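Local structure of aminopeptidase C (Lactobacillus rhamnosus, 4K7C) at residues V315-D320 / F407-I413. The protein probably acts as a cysteine aminopeptidase of the papain-like C1 family, removing amino-terminal residues from peptides. Sequence-based numbering, arbitrary orientation.
Sequences VWFGSD and FVYQVVI. With GOL (glycerol), chain C.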
# COMPACT_ATOMS: atom_id res chain seq x y z
N VAL A 315 26.59 -14.10 24.52
CA VAL A 315 26.14 -15.33 25.15
C VAL A 315 24.86 -15.87 24.49
O VAL A 315 23.80 -15.20 24.58
CB VAL A 315 25.87 -15.10 26.68
CG1 VAL A 315 25.40 -16.34 27.37
CG2 VAL A 315 27.09 -14.55 27.45
N TRP A 316 24.92 -17.04 23.87
CA TRP A 316 23.75 -17.67 23.32
C TRP A 316 22.84 -18.08 24.49
O TRP A 316 23.33 -18.57 25.54
CB TRP A 316 24.15 -18.93 22.56
CG TRP A 316 23.17 -19.69 21.78
CD1 TRP A 316 23.05 -19.75 20.46
CD2 TRP A 316 22.24 -20.72 22.28
NE1 TRP A 316 22.13 -20.64 20.07
CE2 TRP A 316 21.59 -21.25 21.16
CE3 TRP A 316 21.80 -21.09 23.55
CZ2 TRP A 316 20.62 -22.21 21.25
CZ3 TRP A 316 20.87 -22.10 23.63
CH2 TRP A 316 20.26 -22.64 22.51
N PHE A 317 21.55 -17.76 24.33
CA PHE A 317 20.55 -18.13 25.35
C PHE A 317 19.21 -18.53 24.80
O PHE A 317 18.81 -18.06 23.74
CB PHE A 317 20.36 -16.99 26.42
CG PHE A 317 19.48 -15.86 26.01
CD1 PHE A 317 19.95 -14.87 25.17
CD2 PHE A 317 18.20 -15.74 26.54
CE1 PHE A 317 19.17 -13.83 24.77
CE2 PHE A 317 17.42 -14.61 26.20
CZ PHE A 317 17.92 -13.66 25.31
N GLY A 318 18.55 -19.43 25.57
CA GLY A 318 17.24 -19.98 25.30
C GLY A 318 16.21 -19.49 26.29
O GLY A 318 16.43 -19.46 27.47
N SER A 319 15.07 -19.04 25.76
CA SER A 319 14.00 -18.43 26.58
C SER A 319 12.60 -18.73 26.00
O SER A 319 12.44 -19.23 24.86
CB SER A 319 14.19 -16.91 26.70
OG SER A 319 14.03 -16.23 25.48
N ASP A 320 11.58 -18.36 26.76
CA ASP A 320 10.20 -18.43 26.25
C ASP A 320 9.81 -17.02 25.85
O ASP A 320 9.24 -16.29 26.64
CB ASP A 320 9.29 -18.99 27.33
CG ASP A 320 7.91 -19.32 26.88
OD1 ASP A 320 7.50 -18.92 25.80
OD2 ASP A 320 7.19 -20.03 27.66
N PHE A 407 12.00 -16.49 32.69
CA PHE A 407 11.74 -17.01 31.38
C PHE A 407 12.98 -17.41 30.56
O PHE A 407 12.84 -17.97 29.46
CB PHE A 407 10.83 -16.07 30.52
CG PHE A 407 9.50 -15.84 31.17
CD1 PHE A 407 8.68 -16.92 31.48
CD2 PHE A 407 9.14 -14.61 31.63
CE1 PHE A 407 7.45 -16.71 32.13
CE2 PHE A 407 7.92 -14.40 32.28
CZ PHE A 407 7.08 -15.47 32.53
N VAL A 408 14.15 -17.15 31.10
CA VAL A 408 15.37 -17.71 30.49
C VAL A 408 15.70 -19.07 31.13
O VAL A 408 15.78 -19.17 32.39
CB VAL A 408 16.54 -16.79 30.68
CG1 VAL A 408 17.93 -17.43 30.20
CG2 VAL A 408 16.30 -15.48 29.98
N TYR A 409 15.89 -20.07 30.27
CA TYR A 409 16.16 -21.42 30.69
C TYR A 409 17.56 -21.95 30.35
O TYR A 409 17.95 -22.91 31.00
CB TYR A 409 15.18 -22.39 30.12
CG TYR A 409 13.71 -22.08 30.50
CD1 TYR A 409 13.22 -22.45 31.71
CD2 TYR A 409 12.84 -21.45 29.60
CE1 TYR A 409 11.93 -22.17 32.12
CE2 TYR A 409 11.50 -21.22 29.99
CZ TYR A 409 11.05 -21.59 31.25
OH TYR A 409 9.75 -21.35 31.63
N GLN A 410 18.27 -21.30 29.43
CA GLN A 410 19.56 -21.80 29.00
C GLN A 410 20.51 -20.70 28.59
O GLN A 410 20.08 -19.71 27.99
CB GLN A 410 19.37 -22.65 27.76
CG GLN A 410 18.53 -23.87 27.90
CD GLN A 410 18.57 -24.62 26.61
OE1 GLN A 410 17.98 -25.72 26.44
NE2 GLN A 410 19.24 -24.01 25.65
N VAL A 411 21.79 -20.86 28.95
CA VAL A 411 22.86 -20.00 28.45
C VAL A 411 24.03 -20.97 28.09
O VAL A 411 24.09 -22.08 28.63
CB VAL A 411 23.42 -18.96 29.43
CG1 VAL A 411 22.47 -17.78 29.56
CG2 VAL A 411 23.70 -19.56 30.80
N VAL A 412 24.80 -20.60 27.08
CA VAL A 412 25.98 -21.33 26.72
C VAL A 412 27.19 -20.53 27.18
O VAL A 412 27.43 -19.38 26.77
CB VAL A 412 26.04 -21.68 25.23
CG1 VAL A 412 27.33 -22.38 24.87
CG2 VAL A 412 24.88 -22.54 24.83
N ILE A 413 27.96 -21.13 28.10
CA ILE A 413 29.11 -20.48 28.73
C ILE A 413 30.46 -21.21 28.42
O ILE A 413 30.45 -22.44 28.42
CB ILE A 413 28.88 -20.42 30.25
CG1 ILE A 413 27.57 -19.57 30.53
CG2 ILE A 413 30.04 -19.81 30.94
CD1 ILE A 413 27.68 -18.13 30.20
C1 GOL C . 30.23 -18.41 22.20
O1 GOL C . 31.57 -18.01 22.55
C2 GOL C . 29.50 -19.08 23.37
O2 GOL C . 29.98 -18.71 24.67
C3 GOL C . 27.99 -18.97 23.17
O3 GOL C . 27.21 -18.50 24.25
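With CG trans to its backbone N (chi1 -174°), W316 swings its indole along the sheet face shared with V412 and Q410, and V412 CG2 reaches it obliquely, 3.6 Å from W316 CE3. In the Q410 conformer given, one of two deposited, the extended side chain runs beside the indole in the same direction and its amide meets the six-membered ring edge in plane, the planes 24° apart; the 3.2 Å approach of NE2 to W316 CZ3 is therefore provisional. On the other face, F317 CD2 lies 3.9 Å from V408 CG2, the two side chains crossing at about a right angle, while F317 CB packs on V411 CG1. Backbone bonds fix this antiparallel register: V412 N donates to W316 O, and G318 N to Q410 O. G318 O accepts twice from one face of its plane, from Y409 N at 2.9 Å and, longer and more bent, from Q410 N at 3.3 Å; here the register slips by one residue, pairing S319 with V408. Past this slip D320 N bonds F407 O. At the opposite end glycerol, probably from the crystallisation liquor, bridges the strands: its O3 accepts from W316 N and donates to V412 O, each at 2.7 Å. The indole NE1 is held by W71 O, and strands 364-374 and 260-264 flank the pair. Y409 and Q410 opposite G318 form a classic beta bulge, here in the buried beta-sheet region of a papain-like peptidase fold.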